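Local coordinates for protein botulinum neurotoxin type G (Clostridium botulinum, PDB 3MPP) that attaches the toxin to the nerve-cell surface through its receptor-binding domain, the part present here, so that the protease light chain can be delivered into the host cytosol, at residues A[144-149]-A[158-163]; A[228-233]-A[421-426]. The protein carries 4 engineered substitutions. One frame throughout, in Å; residues are numbered along the deposited sequence.

Overall arrangement
The receptor-binding domain is built from a jelly-roll-like N-terminal half and a beta-trefoil C-terminal half, and each contact belongs to one of them. Contact 1 (144-149 with 158-163) is a beta hairpin in the N-terminal half; contact 2 (228-233 with 421-426) ties a loop near the start of the trefoil half to a strand near its end. Their centres lie 21 Å apart and their nearest atoms about 6 Å apart, without touching. Contact 2 reaches the boundary between the halves: D426 forms a salt bridge with R74, and W143, just before contact 1, bonds N232. Both contacts lie away from the probable ganglioside-binding motif, S400-Y403.

Contact 1: A[144-149]-A[158-163]; sequences FSITIT and IYINGS
T147 and Y159 face each other across two antiparallel strands as a hydrogen-bonded pair: Y159 N gives a nearly straight bond to T147 O (2.7 Å), and T147 N returns one to Y159 O. The neighbouring pairs, I146 with I160 and I148 with I158, are non-hydrogen-bonded, and there CA-H groups lean on carbonyl oxygens, as where I146 CA meets Y159 O at 3.4 Å. Where strand 156-160 runs out, N161 N bonds S145 O. The N161 amide then continues the ladder, its OD1 accepting from S145 N at 2.8 Å and 174°. With CG set beside its own backbone N (chi1 -78°), N161 turns this oxygen back to the strand 144-149.

The segments are the arms of a hairpin in the jelly-roll-like N-terminal half of the receptor-binding domain. At the end away from the hairpin's own connection, a type I' turn from I160 to S163 joins strand 156-160 to strand 163-168; its central pair, N161 and G162, has positive phi angles, which asparagine and glycine tolerate well.

Apolar packing occupies the face bearing the isoleucines, which suits branched aliphatic chains: I112 and W114 of strand 111-117 pack against I146 and I148. Here I146 CD1 touches both I160 CD1 and I158 CG2, 4.0 Å from the latter, and F144 CE1 meets I160 CD1 obliquely.

Polar groups and water mark the face bearing T147 and Y159, on which V213 and Y217 of helix 210-220 also pack. One water joins S145 OG and T147 OG1 and accepts from G162 N, linking strand to turn. The Y159 side chain crosses that of T149 at a slant and presents its ring edge to T149 OG1, 3.7 Å from Y159 CE2; a second water joins that hydroxyl to Y159 OH, 2.6 Å from the phenol oxygen.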
ATOM      1  N   PHE A 144      -3.940   1.392  -3.392  1.00 25.53           N
ATOM      2  CA  PHE A 144      -4.587   2.656  -3.082  1.00 30.07           C
ATOM      3  C   PHE A 144      -6.039   2.631  -3.525  1.00 26.86           C
ATOM      4  O   PHE A 144      -6.400   1.898  -4.436  1.00 27.65           O
ATOM      5  CB  PHE A 144      -3.824   3.872  -3.622  1.00 22.16           C
ATOM      6  CG  PHE A 144      -3.807   3.993  -5.125  1.00 31.56           C
ATOM      7  CD1 PHE A 144      -4.834   4.637  -5.793  1.00 26.08           C
ATOM      8  CD2 PHE A 144      -2.725   3.520  -5.862  1.00 29.04           C
ATOM      9  CE1 PHE A 144      -4.806   4.781  -7.176  1.00 33.39           C
ATOM     10  CE2 PHE A 144      -2.691   3.663  -7.233  1.00 26.29           C
ATOM     11  CZ  PHE A 144      -3.738   4.297  -7.894  1.00 35.98           C
ATOM     12  N   SER A 145      -6.864   3.400  -2.823  1.00 27.39           N
ATOM     13  CA  SER A 145      -8.299   3.387  -3.034  1.00 30.50           C
ATOM     14  C   SER A 145      -8.680   4.426  -4.069  1.00 38.17           C
ATOM     15  O   SER A 145      -8.153   5.535  -4.066  1.00 38.17           O
ATOM     16  CB  SER A 145      -9.031   3.697  -1.724  1.00 35.21           C
ATOM     17  OG  SER A 145     -10.433   3.869  -1.940  1.00 40.30           O
ATOM     18  N   ILE A 146      -9.603   4.073  -4.954  1.00 33.84           N
ATOM     19  CA  ILE A 146     -10.124   5.060  -5.880  1.00 33.37           C
ATOM     20  C   ILE A 146     -11.641   5.026  -5.839  1.00 37.20           C
ATOM     21  O   ILE A 146     -12.242   3.967  -5.688  1.00 39.16           O
ATOM     22  CB  ILE A 146      -9.606   4.861  -7.322  1.00 41.20           C
ATOM     23  CG1 ILE A 146     -10.205   5.928  -8.246  1.00 43.67           C
ATOM     24  CG2 ILE A 146      -9.929   3.473  -7.821  1.00 41.34           C
ATOM     25  CD1 ILE A 146      -9.486   6.074  -9.571  1.00 44.70           C
ATOM     26  N   THR A 147     -12.241   6.204  -5.938  1.00 42.43           N
ATOM     27  CA  THR A 147     -13.683   6.338  -5.977  1.00 44.90           C
ATOM     28  C   THR A 147     -14.031   7.335  -7.064  1.00 47.97           C
ATOM     29  O   THR A 147     -13.532   8.463  -7.076  1.00 43.81           O
ATOM     30  CB  THR A 147     -14.259   6.837  -4.630  1.00 46.27           C
ATOM     31  OG1 THR A 147     -13.892   5.931  -3.584  1.00 45.07           O
ATOM     32  CG2 THR A 147     -15.785   6.925  -4.704  1.00 46.35           C
ATOM     33  N   ILE A 148     -14.872   6.902  -7.990  1.00 47.58           N
ATOM     34  CA  ILE A 148     -15.350   7.769  -9.047  1.00 48.40           C
ATOM     35  C   ILE A 148     -16.841   7.980  -8.856  1.00 50.42           C
ATOM     36  O   ILE A 148     -17.595   7.014  -8.743  1.00 47.85           O
ATOM     37  CB  ILE A 148     -15.137   7.153 -10.448  1.00 43.77           C
ATOM     38  CG1 ILE A 148     -13.660   6.828 -10.692  1.00 45.47           C
ATOM     39  CG2 ILE A 148     -15.641   8.091 -11.515  1.00 43.91           C
ATOM     40  CD1 ILE A 148     -13.295   5.394 -10.390  1.00 47.35           C
ATOM     41  N   THR A 149     -17.257   9.241  -8.814  1.00 47.40           N
ATOM     42  CA  THR A 149     -18.674   9.577  -8.727  1.00 53.86           C
ATOM     43  C   THR A 149     -19.061  10.399  -9.946  1.00 60.59           C
ATOM     44  O   THR A 149     -18.225  11.079 -10.539  1.00 62.25           O
ATOM     45  CB  THR A 149     -19.027  10.369  -7.438  1.00 59.97           C
ATOM     46  OG1 THR A 149     -18.320  11.615  -7.417  1.00 61.31           O
ATOM     47  CG2 THR A 149     -18.682   9.570  -6.191  1.00 59.72           C
ATOM     48  N   ILE A 158     -13.124  12.259  -9.118  1.00 49.11           N
ATOM     49  CA  ILE A 158     -12.230  11.174  -8.744  1.00 48.64           C
ATOM     50  C   ILE A 158     -11.680  11.437  -7.358  1.00 49.73           C
ATOM     51  O   ILE A 158     -11.067  12.474  -7.104  1.00 49.98           O
ATOM     52  CB  ILE A 158     -11.042  11.023  -9.710  1.00 53.08           C
ATOM     53  CG1 ILE A 158     -11.516  10.627 -11.102  1.00 59.01           C
ATOM     54  CG2 ILE A 158     -10.063   9.971  -9.187  1.00 55.56           C
ATOM     55  CD1 ILE A 158     -10.386  10.214 -12.008  1.00 58.89           C
ATOM     56  N   TYR A 159     -11.916  10.488  -6.463  1.00 44.94           N
ATOM     57  CA  TYR A 159     -11.348  10.530  -5.133  1.00 39.58           C
ATOM     58  C   TYR A 159     -10.226   9.509  -5.062  1.00 46.68           C
ATOM     59  O   TYR A 159     -10.372   8.407  -5.564  1.00 39.81           O
ATOM     60  CB  TYR A 159     -12.411  10.159  -4.110  1.00 37.65           C
ATOM     61  CG  TYR A 159     -13.553  11.134  -4.038  1.00 45.64           C
ATOM     62  CD1 TYR A 159     -13.614  12.079  -3.024  1.00 53.52           C
ATOM     63  CD2 TYR A 159     -14.572  11.109  -4.979  1.00 47.59           C
ATOM     64  CE1 TYR A 159     -14.666  12.977  -2.947  1.00 57.44           C
ATOM     65  CE2 TYR A 159     -15.628  12.001  -4.914  1.00 52.48           C
ATOM     66  CZ  TYR A 159     -15.668  12.932  -3.900  1.00 58.07           C
ATOM     67  OH  TYR A 159     -16.713  13.820  -3.828  1.00 63.54           O
ATOM     68  N   ILE A 160      -9.121   9.871  -4.420  1.00 44.41           N
ATOM     69  CA  ILE A 160      -8.030   8.933  -4.205  1.00 37.31           C
ATOM     70  C   ILE A 160      -7.737   8.834  -2.717  1.00 38.02           C
ATOM     71  O   ILE A 160      -7.487   9.851  -2.051  1.00 38.90           O
ATOM     72  CB  ILE A 160      -6.757   9.366  -4.949  1.00 36.98           C
ATOM     73  CG1 ILE A 160      -7.005   9.377  -6.462  1.00 39.47           C
ATOM     74  CG2 ILE A 160      -5.582   8.442  -4.585  1.00 31.03           C
ATOM     75  CD1 ILE A 160      -7.136   7.990  -7.079  1.00 36.38           C
ATOM     76  N   ASN A 161      -7.771   7.610  -2.196  1.00 35.61           N
ATOM     77  CA  ASN A 161      -7.571   7.394  -0.766  1.00 29.52           C
ATOM     78  C   ASN A 161      -8.477   8.313   0.056  1.00 40.77           C
ATOM     79  O   ASN A 161      -8.044   8.965   1.014  1.00 42.15           O
ATOM     80  CB  ASN A 161      -6.098   7.555  -0.391  1.00 31.61           C
ATOM     81  CG  ASN A 161      -5.260   6.323  -0.764  1.00 33.26           C
ATOM     82  OD1 ASN A 161      -5.794   5.236  -1.006  1.00 33.82           O
ATOM     83  ND2 ASN A 161      -3.948   6.496  -0.816  1.00 30.01           N
ATOM     84  N   GLY A 162      -9.743   8.360  -0.341  1.00 41.33           N
ATOM     85  CA  GLY A 162     -10.753   9.091   0.406  1.00 41.16           C
ATOM     86  C   GLY A 162     -10.807  10.590   0.164  1.00 47.04           C
ATOM     87  O   GLY A 162     -11.697  11.265   0.678  1.00 46.79           O
ATOM     88  N   SER A 163      -9.872  11.119  -0.616  1.00 45.91           N
ATOM     89  CA  SER A 163      -9.780  12.564  -0.808  1.00 54.13           C
ATOM     90  C   SER A 163     -10.054  12.976  -2.259  1.00 53.06           C
ATOM     91  O   SER A 163      -9.566  12.347  -3.191  1.00 42.28           O
ATOM     92  CB  SER A 163      -8.409  13.065  -0.343  1.00 57.43           C
ATOM     93  OG  SER A 163      -8.153  14.378  -0.802  1.00 62.88           O
TER
HETATM   94  O   HOH W   1     -11.367   6.683  -2.460  1.00 25.44           O
HETATM   95  O   HOH W   2     -18.943  13.181  -5.078  1.00 50.75           O

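Contact 2: A[228-233]-A[421-426]; sequences DFWGNP and QFIPVD
W230 and I423 meet in the tightly packed part of the contact, where I423 touches two aromatic residues with its two branches. Its CD1 lies over the centre of the F229 ring, 4.0 Å from the centroid, a CH-pi contact, while its CG2 touches W230 CZ2. The chi1 of F229 (-176°) lays its ring alongside I423, and one rim of that ring, at CD2, lies over a face of the W230 indole. D426 CB takes the opposite face, 3.4 Å from W230 NE1. Tryptophan supplies both broad apolar faces and an in-plane donor: its N-H makes an almost straight bond to P424 O (2.9 Å, 173°). P424 CD packs against W230 CD1 at 3.6 Å.

In this beta-trefoil half the loop 228-233 lies against strand 420-423, which pairs with strand 239-244, and the residues that follow it. The loop bends in a type I turn from D228 to G231, and F229 N bonds F422 O at its start. D228 OD1 accepts from N232 N, and weakly from W230 N, bracing the turn from within.

On the more open side V425 is exposed and P424, D426 and N232 partly so, though the P424 ring and D426 CB still reach into the packed part. D228 OD2 borders P424 CG at 3.4 Å. The D426 carboxylate looks beyond the contact, its OD2 meeting R74 in a salt bridge and N141 in a hydrogen bond.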
ATOM      1  N   ASP A 228       2.186  -3.938   5.469  1.00 22.39           N
ATOM      2  CA  ASP A 228       3.524  -3.658   4.945  1.00 22.73           C
ATOM      3  C   ASP A 228       3.512  -2.425   4.027  1.00 20.80           C
ATOM      4  O   ASP A 228       2.473  -1.786   3.827  1.00 23.88           O
ATOM      5  CB  ASP A 228       4.143  -4.905   4.260  1.00 16.72           C
ATOM      6  CG  ASP A 228       3.407  -5.330   2.978  1.00 23.71           C
ATOM      7  OD1 ASP A 228       2.645  -4.529   2.402  1.00 23.03           O
ATOM      8  OD2 ASP A 228       3.612  -6.476   2.535  1.00 22.29           O
ATOM      9  N   PHE A 229       4.691  -2.071   3.522  1.00 20.58           N
ATOM     10  CA  PHE A 229       4.903  -0.902   2.681  1.00 18.80           C
ATOM     11  C   PHE A 229       3.967  -0.923   1.460  1.00 23.71           C
ATOM     12  O   PHE A 229       3.556   0.131   0.962  1.00 20.64           O
ATOM     13  CB  PHE A 229       6.366  -0.951   2.235  1.00 20.33           C
ATOM     14  CG  PHE A 229       6.836   0.232   1.422  1.00 22.11           C
ATOM     15  CD1 PHE A 229       7.238   1.410   2.047  1.00 20.59           C
ATOM     16  CD2 PHE A 229       6.980   0.122   0.048  1.00 21.01           C
ATOM     17  CE1 PHE A 229       7.741   2.460   1.307  1.00 31.45           C
ATOM     18  CE2 PHE A 229       7.470   1.177  -0.707  1.00 25.55           C
ATOM     19  CZ  PHE A 229       7.849   2.352  -0.074  1.00 29.40           C
ATOM     20  N   TRP A 230       3.646  -2.121   0.964  1.00 25.02           N
ATOM     21  CA  TRP A 230       2.799  -2.240  -0.236  1.00 21.88           C
ATOM     22  C   TRP A 230       1.298  -2.171   0.095  1.00 24.86           C
ATOM     23  O   TRP A 230       0.460  -2.033  -0.798  1.00 25.31           O
ATOM     24  CB  TRP A 230       3.118  -3.535  -0.994  1.00 20.09           C
ATOM     25  CG  TRP A 230       4.588  -3.710  -1.246  1.00 23.76           C
ATOM     26  CD1 TRP A 230       5.387  -4.722  -0.781  1.00 22.33           C
ATOM     27  CD2 TRP A 230       5.445  -2.843  -2.013  1.00 20.25           C
ATOM     28  NE1 TRP A 230       6.684  -4.544  -1.223  1.00 18.86           N
ATOM     29  CE2 TRP A 230       6.745  -3.397  -1.974  1.00 20.01           C
ATOM     30  CE3 TRP A 230       5.239  -1.654  -2.718  1.00 24.44           C
ATOM     31  CZ2 TRP A 230       7.832  -2.801  -2.611  1.00 22.09           C
ATOM     32  CZ3 TRP A 230       6.320  -1.064  -3.361  1.00 28.92           C
ATOM     33  CH2 TRP A 230       7.599  -1.643  -3.309  1.00 27.90           C
ATOM     34  N   GLY A 231       0.967  -2.286   1.377  1.00 23.84           N
ATOM     35  CA  GLY A 231      -0.420  -2.262   1.821  1.00 23.14           C
ATOM     36  C   GLY A 231      -1.051  -3.624   2.059  1.00 27.32           C
ATOM     37  O   GLY A 231      -2.263  -3.711   2.236  1.00 27.91           O
ATOM     38  N   ASN A 232      -0.246  -4.687   2.036  1.00 24.87           N
ATOM     39  CA  ASN A 232      -0.730  -6.018   2.409  1.00 23.82           C
ATOM     40  C   ASN A 232      -0.496  -6.311   3.889  1.00 29.18           C
ATOM     41  O   ASN A 232       0.330  -5.657   4.534  1.00 24.75           O
ATOM     42  CB  ASN A 232      -0.045  -7.089   1.555  1.00 29.36           C
ATOM     43  CG  ASN A 232      -0.587  -7.126   0.150  1.00 29.91           C
ATOM     44  OD1 ASN A 232      -1.777  -6.902  -0.063  1.00 32.81           O
ATOM     45  ND2 ASN A 232       0.276  -7.405  -0.815  1.00 29.93           N
ATOM     46  N   PRO A 233      -1.219  -7.299   4.441  1.00 24.17           N
ATOM     47  CA  PRO A 233      -0.977  -7.630   5.852  1.00 22.88           C
ATOM     48  C   PRO A 233       0.501  -7.894   6.172  1.00 21.20           C
ATOM     49  O   PRO A 233       1.226  -8.529   5.406  1.00 24.30           O
ATOM     50  CB  PRO A 233      -1.791  -8.908   6.056  1.00 26.23           C
ATOM     51  CG  PRO A 233      -2.946  -8.755   5.060  1.00 29.39           C
ATOM     52  CD  PRO A 233      -2.312  -8.097   3.851  1.00 27.45           C
ATOM     53  N   GLN A 421       7.777   1.532   8.220  1.00 18.50           N
ATOM     54  CA  GLN A 421       7.112   0.552   7.368  1.00 16.07           C
ATOM     55  C   GLN A 421       8.078  -0.567   7.023  1.00 21.43           C
ATOM     56  O   GLN A 421       9.294  -0.355   6.921  1.00 19.77           O
ATOM     57  CB  GLN A 421       6.580   1.212   6.090  1.00 12.71           C
ATOM     58  CG  GLN A 421       5.538   2.313   6.365  1.00 19.46           C
ATOM     59  CD  GLN A 421       4.998   2.923   5.093  1.00 26.03           C
ATOM     60  OE1 GLN A 421       4.807   2.230   4.094  1.00 26.04           O
ATOM     61  NE2 GLN A 421       4.733   4.228   5.126  1.00 24.08           N
ATOM     62  N   PHE A 422       7.529  -1.758   6.855  1.00 17.84           N
ATOM     63  CA  PHE A 422       8.313  -2.931   6.515  1.00 18.25           C
ATOM     64  C   PHE A 422       8.163  -3.251   5.019  1.00 21.28           C
ATOM     65  O   PHE A 422       7.040  -3.354   4.503  1.00 19.26           O
ATOM     66  CB  PHE A 422       7.858  -4.116   7.367  1.00 16.48           C
ATOM     67  CG  PHE A 422       8.220  -3.982   8.849  1.00 27.12           C
ATOM     68  CD1 PHE A 422       9.442  -4.449   9.332  1.00 29.93           C
ATOM     69  CD2 PHE A 422       7.341  -3.392   9.746  1.00 24.36           C
ATOM     70  CE1 PHE A 422       9.780  -4.335  10.683  1.00 28.04           C
ATOM     71  CE2 PHE A 422       7.669  -3.274  11.115  1.00 23.40           C
ATOM     72  CZ  PHE A 422       8.893  -3.745  11.575  1.00 24.26           C
ATOM     73  N   ILE A 423       9.288  -3.427   4.336  1.00 21.91           N
ATOM     74  CA  ILE A 423       9.291  -3.616   2.881  1.00 22.89           C
ATOM     75  C   ILE A 423       9.771  -5.021   2.491  1.00 22.42           C
ATOM     76  O   ILE A 423      10.955  -5.320   2.579  1.00 18.10           O
ATOM     77  CB  ILE A 423      10.218  -2.583   2.174  1.00 23.67           C
ATOM     78  CG1 ILE A 423       9.991  -1.171   2.714  1.00 21.66           C
ATOM     79  CG2 ILE A 423       9.996  -2.616   0.665  1.00 25.20           C
ATOM     80  CD1 ILE A 423      10.834  -0.096   1.956  1.00 21.57           C
ATOM     81  N   PRO A 424       8.839  -5.894   2.074  1.00 18.81           N
ATOM     82  CA  PRO A 424       9.259  -7.168   1.485  1.00 21.54           C
ATOM     83  C   PRO A 424       9.603  -7.005   0.011  1.00 23.99           C
ATOM     84  O   PRO A 424       9.047  -6.124  -0.655  1.00 19.83           O
ATOM     85  CB  PRO A 424       8.004  -8.041   1.590  1.00 22.43           C
ATOM     86  CG  PRO A 424       6.833  -7.048   1.667  1.00 24.81           C
ATOM     87  CD  PRO A 424       7.380  -5.678   1.998  1.00 18.93           C
ATOM     88  N   VAL A 425      10.490  -7.856  -0.498  1.00 23.56           N
ATOM     89  CA  VAL A 425      10.764  -7.903  -1.931  1.00 24.58           C
ATOM     90  C   VAL A 425       9.490  -8.331  -2.647  1.00 22.35           C
ATOM     91  O   VAL A 425       8.905  -9.352  -2.302  1.00 21.22           O
ATOM     92  CB  VAL A 425      11.874  -8.920  -2.281  1.00 24.02           C
ATOM     93  CG1 VAL A 425      12.080  -8.948  -3.789  1.00 33.11           C
ATOM     94  CG2 VAL A 425      13.171  -8.581  -1.555  1.00 20.31           C
ATOM     95  N   ASP A 426       9.061  -7.552  -3.639  1.00 19.96           N
ATOM     96  CA  ASP A 426       7.775  -7.782  -4.292  1.00 27.32           C
ATOM     97  C   ASP A 426       8.022  -7.809  -5.794  1.00 32.58           C
ATOM     98  O   ASP A 426       8.860  -7.058  -6.284  1.00 23.71           O
ATOM     99  CB  ASP A 426       6.802  -6.646  -3.931  1.00 20.12           C
ATOM    100  CG  ASP A 426       5.412  -6.855  -4.503  1.00 27.69           C
ATOM    101  OD1 ASP A 426       4.616  -7.620  -3.909  1.00 27.48           O
ATOM    102  OD2 ASP A 426       5.103  -6.234  -5.538  1.00 29.32           O
TER